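Local structure of fervidolysin (Fervidobacterium pennivorans, 1R6V) at residues 70-73 against 74-78; 232-235 against 236-239; 179-182 against 183-186. The protein is a calcium-binding, subtilisin-like serine protease that degrades keratin into peptides, allowing its bacterium to grow on native feathers. The protein carries 1 engineered substitution. All coordinates share one frame; numbering follows the deposited sequence.

Contact 1: residues 70-73 against 74-78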
ATOM      1  N   ASN A  70     -17.201 -13.620  11.732  1.00 29.83           N
ATOM      2  CA  ASN A  70     -17.915 -14.632  12.518  1.00 31.74           C
ATOM      3  C   ASN A  70     -18.323 -15.897  11.747  1.00 32.61           C
ATOM      4  O   ASN A  70     -19.471 -16.018  11.317  1.00 33.65           O
ATOM      5  CB  ASN A  70     -19.185 -14.038  13.143  1.00 34.11           C
ATOM      6  CG  ASN A  70     -18.946 -12.707  13.837  1.00 35.01           C
ATOM      7  OD1 ASN A  70     -17.856 -12.433  14.358  1.00 36.61           O
ATOM      8  ND2 ASN A  70     -19.983 -11.869  13.857  1.00 34.94           N
ATOM      9  N   GLY A  71     -17.395 -16.835  11.586  1.00 32.74           N
ATOM     10  CA  GLY A  71     -17.699 -18.086  10.909  1.00 33.86           C
ATOM     11  C   GLY A  71     -17.952 -18.005   9.414  1.00 34.41           C
ATOM     12  O   GLY A  71     -18.904 -18.597   8.901  1.00 35.83           O
ATOM     13  N   MET A  72     -17.096 -17.272   8.712  1.00 31.80           N
ATOM     14  CA  MET A  72     -17.214 -17.107   7.266  1.00 29.54           C
ATOM     15  C   MET A  72     -15.825 -16.683   6.800  1.00 26.97           C
ATOM     16  O   MET A  72     -15.084 -16.054   7.560  1.00 25.52           O
ATOM     17  CB  MET A  72     -18.245 -16.014   6.961  1.00 31.61           C
ATOM     18  CG  MET A  72     -18.836 -16.035   5.560  1.00 34.62           C
ATOM     19  SD  MET A  72     -20.081 -14.707   5.253  1.00 34.55           S
ATOM     20  CE  MET A  72     -21.501 -15.321   6.134  1.00 31.89           C
ATOM     21  N   THR A  73     -15.456 -17.053   5.577  1.00 22.47           N
ATOM     22  CA  THR A  73     -14.144 -16.682   5.053  1.00 20.82           C
ATOM     23  C   THR A  73     -14.282 -15.386   4.268  1.00 18.76           C
ATOM     24  O   THR A  73     -15.386 -14.965   3.935  1.00 16.52           O
ATOM     25  CB  THR A  73     -13.579 -17.745   4.084  1.00 22.04           C
ATOM     26  OG1 THR A  73     -14.401 -17.795   2.912  1.00 21.69           O
ATOM     27  CG2 THR A  73     -13.565 -19.125   4.734  1.00 21.95           C
ATOM     28  N   VAL A  74     -13.152 -14.762   3.962  1.00 18.50           N
ATOM     29  CA  VAL A  74     -13.182 -13.528   3.196  1.00 16.81           C
ATOM     30  C   VAL A  74     -13.849 -13.810   1.854  1.00 16.98           C
ATOM     31  O   VAL A  74     -14.695 -13.039   1.400  1.00 16.17           O
ATOM     32  CB  VAL A  74     -11.755 -12.992   2.962  1.00 19.39           C
ATOM     33  CG1 VAL A  74     -11.797 -11.784   2.032  1.00 17.57           C
ATOM     34  CG2 VAL A  74     -11.106 -12.629   4.303  1.00 17.78           C
ATOM     35  N   LYS A  75     -13.481 -14.923   1.226  1.00 17.67           N
ATOM     36  CA  LYS A  75     -14.045 -15.270  -0.075  1.00 19.66           C
ATOM     37  C   LYS A  75     -15.563 -15.381   0.011  1.00 18.33           C
ATOM     38  O   LYS A  75     -16.288 -14.885  -0.851  1.00 16.90           O
ATOM     39  CB  LYS A  75     -13.439 -16.583  -0.582  1.00 20.71           C
ATOM     40  CG  LYS A  75     -13.714 -16.867  -2.052  1.00 27.31           C
ATOM     41  CD  LYS A  75     -13.032 -18.167  -2.460  1.00 31.21           C
ATOM     42  CE  LYS A  75     -13.440 -18.604  -3.853  1.00 35.13           C
ATOM     43  NZ  LYS A  75     -13.065 -17.587  -4.875  1.00 38.43           N
ATOM     44  N   GLN A  76     -16.051 -16.020   1.066  1.00 17.75           N
ATOM     45  CA  GLN A  76     -17.489 -16.150   1.241  1.00 17.93           C
ATOM     46  C   GLN A  76     -18.135 -14.780   1.470  1.00 17.14           C
ATOM     47  O   GLN A  76     -19.258 -14.528   1.023  1.00 17.01           O
ATOM     48  CB  GLN A  76     -17.787 -17.080   2.420  1.00 18.63           C
ATOM     49  CG  GLN A  76     -17.335 -18.510   2.195  1.00 22.03           C
ATOM     50  CD  GLN A  76     -17.602 -19.387   3.399  1.00 25.42           C
ATOM     51  OE1 GLN A  76     -17.430 -18.960   4.537  1.00 27.06           O
ATOM     52  NE2 GLN A  76     -18.013 -20.627   3.152  1.00 27.84           N
ATOM     53  N   ALA A  77     -17.434 -13.890   2.176  1.00 16.01           N
ATOM     54  CA  ALA A  77     -17.970 -12.547   2.411  1.00 15.72           C
ATOM     55  C   ALA A  77     -18.067 -11.817   1.070  1.00 15.77           C
ATOM     56  O   ALA A  77     -19.027 -11.089   0.804  1.00 15.51           O
ATOM     57  CB  ALA A  77     -17.059 -11.756   3.386  1.00 14.09           C
ATOM     58  N   TYR A  78     -17.056 -11.990   0.226  1.00 17.20           N
ATOM     59  CA  TYR A  78     -17.100 -11.366  -1.092  1.00 18.02           C
ATOM     60  C   TYR A  78     -18.343 -11.883  -1.845  1.00 18.70           C
ATOM     61  O   TYR A  78     -19.038 -11.116  -2.502  1.00 18.37           O
ATOM     62  CB  TYR A  78     -15.858 -11.730  -1.904  1.00 17.10           C
ATOM     63  CG  TYR A  78     -14.611 -10.924  -1.629  1.00 15.92           C
ATOM     64  CD1 TYR A  78     -14.454 -10.194  -0.445  1.00 15.16           C
ATOM     65  CD2 TYR A  78     -13.577 -10.904  -2.558  1.00 14.80           C
ATOM     66  CE1 TYR A  78     -13.277  -9.455  -0.201  1.00 15.15           C
ATOM     67  CE2 TYR A  78     -12.403 -10.178  -2.328  1.00 15.37           C
ATOM     68  CZ  TYR A  78     -12.258  -9.453  -1.153  1.00 12.42           C
ATOM     69  OH  TYR A  78     -11.094  -8.712  -0.947  1.00 12.20           O
TER
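Two first torsions set the side chains of Thr73 and Gln76 for their contact. Thr73 turns OG1 between its backbone N and its carbonyl carbon (chi1 66°). Gln76 sets CG anti to its carbonyl carbon (chi1 -65°), and the extended chain beyond CG brings OE1 within bonding distance of Thr73 N. Together the two residues form a capping box at the start of helix 74-81, with Thr73 as the N-cap. One half of the box is the bond from Gln76 N to Thr73 OG1, 3.0 Å long and fairly straight. The other half runs the opposite way. Thr73 N donates to Gln76 OE1 at 2.9 Å, tilted somewhat from the plane of the amide carbonyl. The two side chains are in close touch as they cross, with Thr73 OG1 3.1 Å from Gln76 CG. The backbone enters its helical pattern at the same point, where Ala77 N donates to Thr73 O at 2.9 Å.

Met72 adds an apolar flank. Its CG lies against Gln76, 3.5 Å from CB and 3.4 Å from OE1. The amide oxygen of Gln76 thus rests against Met72 while it accepts from Thr73. With its first two torsions anti, Met72 carries SD beside the backbone of Ala77, 4.1 Å from N.

A nearby loop shares in this end of the helix. Glu31 accepts from Val74 N through OE2 and also touches the Thr73 side chain. Tyr78 anchors the same helix to Phe21 and Gly22.

The segment lies in what is inferred to be the propeptide, where the chain passes from strand 64-68 into the helix. Three of the first amides of the helix, those of Val74, Gln76 and Ala77, have acceptors, and the carboxylate of Glu31 probably also interacts favourably with the helix dipole.

Contact 2: residues 232-235 against 236-239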
ATOM      1  N   PHE A 232       3.429  -4.558  16.107  1.00 13.15           N
ATOM      2  CA  PHE A 232       3.858  -5.941  16.243  1.00 13.52           C
ATOM      3  C   PHE A 232       3.763  -6.119  17.741  1.00 13.50           C
ATOM      4  O   PHE A 232       4.600  -5.659  18.508  1.00 13.52           O
ATOM      5  CB  PHE A 232       5.266  -6.198  15.705  1.00 14.73           C
ATOM      6  CG  PHE A 232       5.276  -6.360  14.227  1.00 14.49           C
ATOM      7  CD1 PHE A 232       5.425  -5.248  13.399  1.00 15.24           C
ATOM      8  CD2 PHE A 232       5.001  -7.599  13.650  1.00 14.84           C
ATOM      9  CE1 PHE A 232       5.290  -5.367  12.018  1.00 13.16           C
ATOM     10  CE2 PHE A 232       4.861  -7.727  12.264  1.00 16.01           C
ATOM     11  CZ  PHE A 232       5.006  -6.605  11.446  1.00 16.18           C
ATOM     12  N   ASP A 233       2.665  -6.751  18.132  1.00 14.42           N
ATOM     13  CA  ASP A 233       2.319  -6.982  19.522  1.00 15.88           C
ATOM     14  C   ASP A 233       2.707  -8.406  19.937  1.00 18.06           C
ATOM     15  O   ASP A 233       3.451  -9.087  19.222  1.00 16.97           O
ATOM     16  CB  ASP A 233       0.805  -6.738  19.649  1.00 15.86           C
ATOM     17  CG  ASP A 233       0.392  -6.229  21.020  1.00 18.11           C
ATOM     18  OD1 ASP A 233       0.671  -6.927  22.015  1.00 17.67           O
ATOM     19  OD2 ASP A 233      -0.224  -5.142  21.108  1.00 17.87           O
ATOM     20  N   ASP A 234       2.217  -8.847  21.094  1.00 20.51           N
ATOM     21  CA  ASP A 234       2.517 -10.192  21.589  1.00 22.52           C
ATOM     22  C   ASP A 234       1.689 -11.209  20.801  1.00 23.00           C
ATOM     23  O   ASP A 234       0.460 -11.215  20.894  1.00 23.32           O
ATOM     24  CB  ASP A 234       2.154 -10.297  23.075  1.00 23.90           C
ATOM     25  CG  ASP A 234       2.613 -11.608  23.695  1.00 25.52           C
ATOM     26  OD1 ASP A 234       2.786 -12.605  22.965  1.00 26.35           O
ATOM     27  OD2 ASP A 234       2.790 -11.632  24.927  1.00 29.39           O
ATOM     28  N   PRO A 235       2.342 -12.083  20.016  1.00 24.36           N
ATOM     29  CA  PRO A 235       1.583 -13.073  19.241  1.00 26.22           C
ATOM     30  C   PRO A 235       0.677 -13.970  20.079  1.00 27.37           C
ATOM     31  O   PRO A 235      -0.241 -14.590  19.552  1.00 28.04           O
ATOM     32  CB  PRO A 235       2.672 -13.861  18.514  1.00 27.03           C
ATOM     33  CG  PRO A 235       3.857 -13.709  19.395  1.00 29.34           C
ATOM     34  CD  PRO A 235       3.788 -12.263  19.816  1.00 26.41           C
ATOM     35  N   ALA A 236       0.931 -14.028  21.381  1.00 27.89           N
ATOM     36  CA  ALA A 236       0.118 -14.851  22.263  1.00 29.87           C
ATOM     37  C   ALA A 236      -1.210 -14.144  22.504  1.00 30.43           C
ATOM     38  O   ALA A 236      -2.212 -14.782  22.835  1.00 31.53           O
ATOM     39  CB  ALA A 236       0.848 -15.083  23.589  1.00 29.99           C
ATOM     40  N   LEU A 237      -1.216 -12.826  22.327  1.00 30.30           N
ATOM     41  CA  LEU A 237      -2.420 -12.030  22.519  1.00 30.68           C
ATOM     42  C   LEU A 237      -3.151 -11.698  21.230  1.00 30.35           C
ATOM     43  O   LEU A 237      -4.374 -11.622  21.228  1.00 31.03           O
ATOM     44  CB  LEU A 237      -2.094 -10.727  23.248  1.00 31.18           C
ATOM     45  CG  LEU A 237      -1.680 -10.883  24.705  1.00 33.22           C
ATOM     46  CD1 LEU A 237      -1.236  -9.542  25.266  1.00 32.87           C
ATOM     47  CD2 LEU A 237      -2.858 -11.451  25.491  1.00 34.48           C
ATOM     48  N   VAL A 238      -2.413 -11.493  20.139  1.00 28.65           N
ATOM     49  CA  VAL A 238      -3.042 -11.155  18.865  1.00 27.60           C
ATOM     50  C   VAL A 238      -2.906 -12.225  17.793  1.00 28.20           C
ATOM     51  O   VAL A 238      -3.402 -12.057  16.679  1.00 29.05           O
ATOM     52  CB  VAL A 238      -2.489  -9.834  18.298  1.00 26.33           C
ATOM     53  CG1 VAL A 238      -2.713  -8.706  19.304  1.00 25.30           C
ATOM     54  CG2 VAL A 238      -1.010  -9.989  17.979  1.00 25.06           C
ATOM     55  N   GLY A 239      -2.231 -13.319  18.126  1.00 28.47           N
ATOM     56  CA  GLY A 239      -2.063 -14.407  17.176  1.00 27.32           C
ATOM     57  C   GLY A 239      -1.048 -14.171  16.075  1.00 27.00           C
ATOM     58  O   GLY A 239      -0.356 -13.146  16.043  1.00 26.22           O
TER
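Asp234 O is gripped by two successive amides of the short helix 235-238, in the loop after strand 225-230 of the subtilisin-like catalytic domain. Leu237 N donates to it at 2.7 Å, from well above the carbonyl plane. Val238 N reaches the same oxygen at 3.0 Å, nearly in line with the C=O bond. Asp234 is also the N-cap. Its CG stands anti to the backbone N (chi1 -172°), which puts OD1 beside the amide of Ala236. Ala236 N donates to this OD1 at 2.8 Å, meeting it from above the carboxylate plane. Were Asp234 an alanine, Ala236 N would probably lose its capping acceptor and the first turn would be less firmly fixed.

Looser apolar contacts flank the turn. Leu237 CD1 lies 4.1 Å from Asp234 CB. The branches of Val238 rest against Asp233 CB, with CG1 at 4.0 Å. At the far end Gly239 leaves the helix with positive phi, and its N makes only a weak bond to Pro235 O.

Asp233 OD1 accepts from Asp234 N at 2.6 Å through the anti lone pair, and OD2 forms a salt bridge with Arg181. Just before it, the backbone of Phe232 bonds to that of Asp162, inferred to belong to the charge relay system. Two neighbouring carboxylates thus do different work: one caps a helix, the other fixes the backbone and answers a buried arginine.

Contact 3: residues 179-182 against 183-186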
ATOM      1  N   GLY A 179       2.201   6.951  24.122  1.00 18.65           N
ATOM      2  CA  GLY A 179       2.046   6.263  22.855  1.00 17.00           C
ATOM      3  C   GLY A 179       0.716   5.550  22.730  1.00 17.87           C
ATOM      4  O   GLY A 179      -0.202   5.782  23.518  1.00 15.68           O
ATOM      5  N   TYR A 180       0.631   4.650  21.753  1.00 17.15           N
ATOM      6  CA  TYR A 180      -0.610   3.937  21.477  1.00 15.23           C
ATOM      7  C   TYR A 180      -0.398   2.476  21.054  1.00 16.73           C
ATOM      8  O   TYR A 180       0.514   2.149  20.288  1.00 14.68           O
ATOM      9  CB  TYR A 180      -1.359   4.719  20.389  1.00 16.55           C
ATOM     10  CG  TYR A 180      -2.780   4.289  20.091  1.00 18.06           C
ATOM     11  CD1 TYR A 180      -3.755   4.278  21.086  1.00 17.60           C
ATOM     12  CD2 TYR A 180      -3.156   3.947  18.795  1.00 18.76           C
ATOM     13  CE1 TYR A 180      -5.077   3.934  20.791  1.00 19.41           C
ATOM     14  CE2 TYR A 180      -4.461   3.607  18.487  1.00 18.76           C
ATOM     15  CZ  TYR A 180      -5.421   3.599  19.486  1.00 19.94           C
ATOM     16  OH  TYR A 180      -6.721   3.254  19.172  1.00 20.33           O
ATOM     17  N   ARG A 181      -1.258   1.608  21.579  1.00 14.96           N
ATOM     18  CA  ARG A 181      -1.274   0.175  21.295  1.00 14.67           C
ATOM     19  C   ARG A 181      -2.646  -0.025  20.645  1.00 15.35           C
ATOM     20  O   ARG A 181      -3.632  -0.370  21.319  1.00 16.13           O
ATOM     21  CB  ARG A 181      -1.185  -0.600  22.611  1.00 14.88           C
ATOM     22  CG  ARG A 181      -1.011  -2.093  22.489  1.00 15.55           C
ATOM     23  CD  ARG A 181      -1.064  -2.728  23.873  1.00 17.47           C
ATOM     24  NE  ARG A 181      -0.742  -4.149  23.809  1.00 18.83           N
ATOM     25  CZ  ARG A 181      -0.780  -4.972  24.850  1.00 18.69           C
ATOM     26  NH1 ARG A 181      -1.136  -4.516  26.044  1.00 19.90           N
ATOM     27  NH2 ARG A 181      -0.447  -6.246  24.692  1.00 20.28           N
ATOM     28  N   PRO A 182      -2.733   0.179  19.323  1.00 15.39           N
ATOM     29  CA  PRO A 182      -4.002   0.040  18.604  1.00 14.87           C
ATOM     30  C   PRO A 182      -4.785  -1.256  18.722  1.00 16.34           C
ATOM     31  O   PRO A 182      -6.007  -1.226  18.689  1.00 16.45           O
ATOM     32  CB  PRO A 182      -3.633   0.387  17.154  1.00 15.64           C
ATOM     33  CG  PRO A 182      -2.182   0.005  17.060  1.00 15.27           C
ATOM     34  CD  PRO A 182      -1.609   0.442  18.396  1.00 14.43           C
ATOM     35  N   ALA A 183      -4.104  -2.387  18.886  1.00 15.67           N
ATOM     36  CA  ALA A 183      -4.797  -3.665  18.974  1.00 19.37           C
ATOM     37  C   ALA A 183      -5.849  -3.667  20.074  1.00 20.21           C
ATOM     38  O   ALA A 183      -6.860  -4.358  19.970  1.00 20.97           O
ATOM     39  CB  ALA A 183      -3.793  -4.789  19.215  1.00 19.55           C
ATOM     40  N   PHE A 184      -5.610  -2.886  21.119  1.00 20.10           N
ATOM     41  CA  PHE A 184      -6.538  -2.841  22.242  1.00 22.36           C
ATOM     42  C   PHE A 184      -6.993  -1.432  22.571  1.00 22.55           C
ATOM     43  O   PHE A 184      -7.535  -1.185  23.654  1.00 23.39           O
ATOM     44  CB  PHE A 184      -5.889  -3.475  23.465  1.00 23.87           C
ATOM     45  CG  PHE A 184      -5.402  -4.871  23.226  1.00 25.38           C
ATOM     46  CD1 PHE A 184      -4.082  -5.108  22.845  1.00 26.64           C
ATOM     47  CD2 PHE A 184      -6.268  -5.947  23.346  1.00 25.81           C
ATOM     48  CE1 PHE A 184      -3.635  -6.400  22.584  1.00 26.19           C
ATOM     49  CE2 PHE A 184      -5.832  -7.245  23.088  1.00 27.24           C
ATOM     50  CZ  PHE A 184      -4.510  -7.472  22.704  1.00 27.61           C
ATOM     51  N   ASP A 185      -6.776  -0.518  21.627  1.00 21.38           N
ATOM     52  CA  ASP A 185      -7.137   0.887  21.783  1.00 23.24           C
ATOM     53  C   ASP A 185      -6.667   1.357  23.156  1.00 24.60           C
ATOM     54  O   ASP A 185      -7.377   2.052  23.890  1.00 24.27           O
ATOM     55  CB  ASP A 185      -8.652   1.060  21.621  1.00 24.89           C
ATOM     56  CG  ASP A 185      -9.085   2.502  21.690  1.00 25.72           C
ATOM     57  OD1 ASP A 185      -8.352   3.374  21.182  1.00 27.48           O
ATOM     58  OD2 ASP A 185     -10.178   2.765  22.243  1.00 27.33           O
ATOM     59  N   GLU A 186      -5.438   0.962  23.478  1.00 23.07           N
ATOM     60  CA  GLU A 186      -4.806   1.266  24.749  1.00 24.56           C
ATOM     61  C   GLU A 186      -3.734   2.346  24.649  1.00 25.19           C
ATOM     62  O   GLU A 186      -2.782   2.234  23.868  1.00 23.74           O
ATOM     63  CB  GLU A 186      -4.186  -0.018  25.301  1.00 26.94           C
ATOM     64  CG  GLU A 186      -3.520   0.102  26.651  1.00 31.85           C
ATOM     65  CD  GLU A 186      -2.784  -1.182  27.033  1.00 34.22           C
ATOM     66  OE1 GLU A 186      -3.286  -2.271  26.690  1.00 33.02           O
ATOM     67  OE2 GLU A 186      -1.714  -1.104  27.680  1.00 38.08           O
TER
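The Arg181 and Glu186 chains run alongside each other in the same direction, each with CG anti to its backbone N. Arg181 stays extended from CG to NE. NH1 reaches Glu186 OE1 in a salt bridge of 3.2 Å. The bond is bent, and it meets the syn side of the carboxylate out of its plane. The guanidinium and carboxylate planes stand 71° apart. Phe184 runs alongside Arg181 and brings CD1 over one face of the guanidinium, 3.6 Å from NE. The stronger partner of Arg181 is Asp233, and Tyr196 adds a cation-pi contact.

Tyr180 is the preceding strand residue and so lies on the opposite face from Arg181; its CG is anti to the backbone N (chi1 -171°). Its OH donates to Asp185 OD1 at 2.6 Å, on the anti side of the carboxylate. This oxygen sits at the ring edge, and the two planes are nearly perpendicular. The Tyr180 ring also stacks with Trp255.

The backbone explains why these groups meet. Arg181 and Glu186 form an antiparallel hydrogen-bonded pair, with Arg181 N to Glu186 O at 2.8 Å. Arg181 stands across from two residues, Asp185 and Glu186, in a G1 beta bulge, with Asp185 at positive phi. Arg181 O accepts from Glu186 N and Phe184 N on opposite faces of its carbonyl plane. Asp185 N turns to Pro182 O at 3.1 Å.

The hairpin joins strands 179-181 and 186-188. The buried positive charge of Arg181 is probably compensated, chiefly by Asp233 and less directly by Glu186.

Overall arrangement
Contacts 2 and 3 belong to the catalytic domain and touch. A salt bridge joins them; Arg181 also packs on Leu237, and Phe184 on Leu237 and Val238 of helix 235-238. Contact 1 lies in the inferred propeptide, with nearest atoms about 15 Å from either of the others. Contacts 1 and 2 both cap a helix, one with a neutral threonine and glutamine, the other with a carboxylate. Contact 3 instead closes a beta hairpin with a salt bridge and a tyrosine-carboxylate bond. Contact 2 is a surface contact, while contacts 1 and 3 are partly buried; none is wholly core.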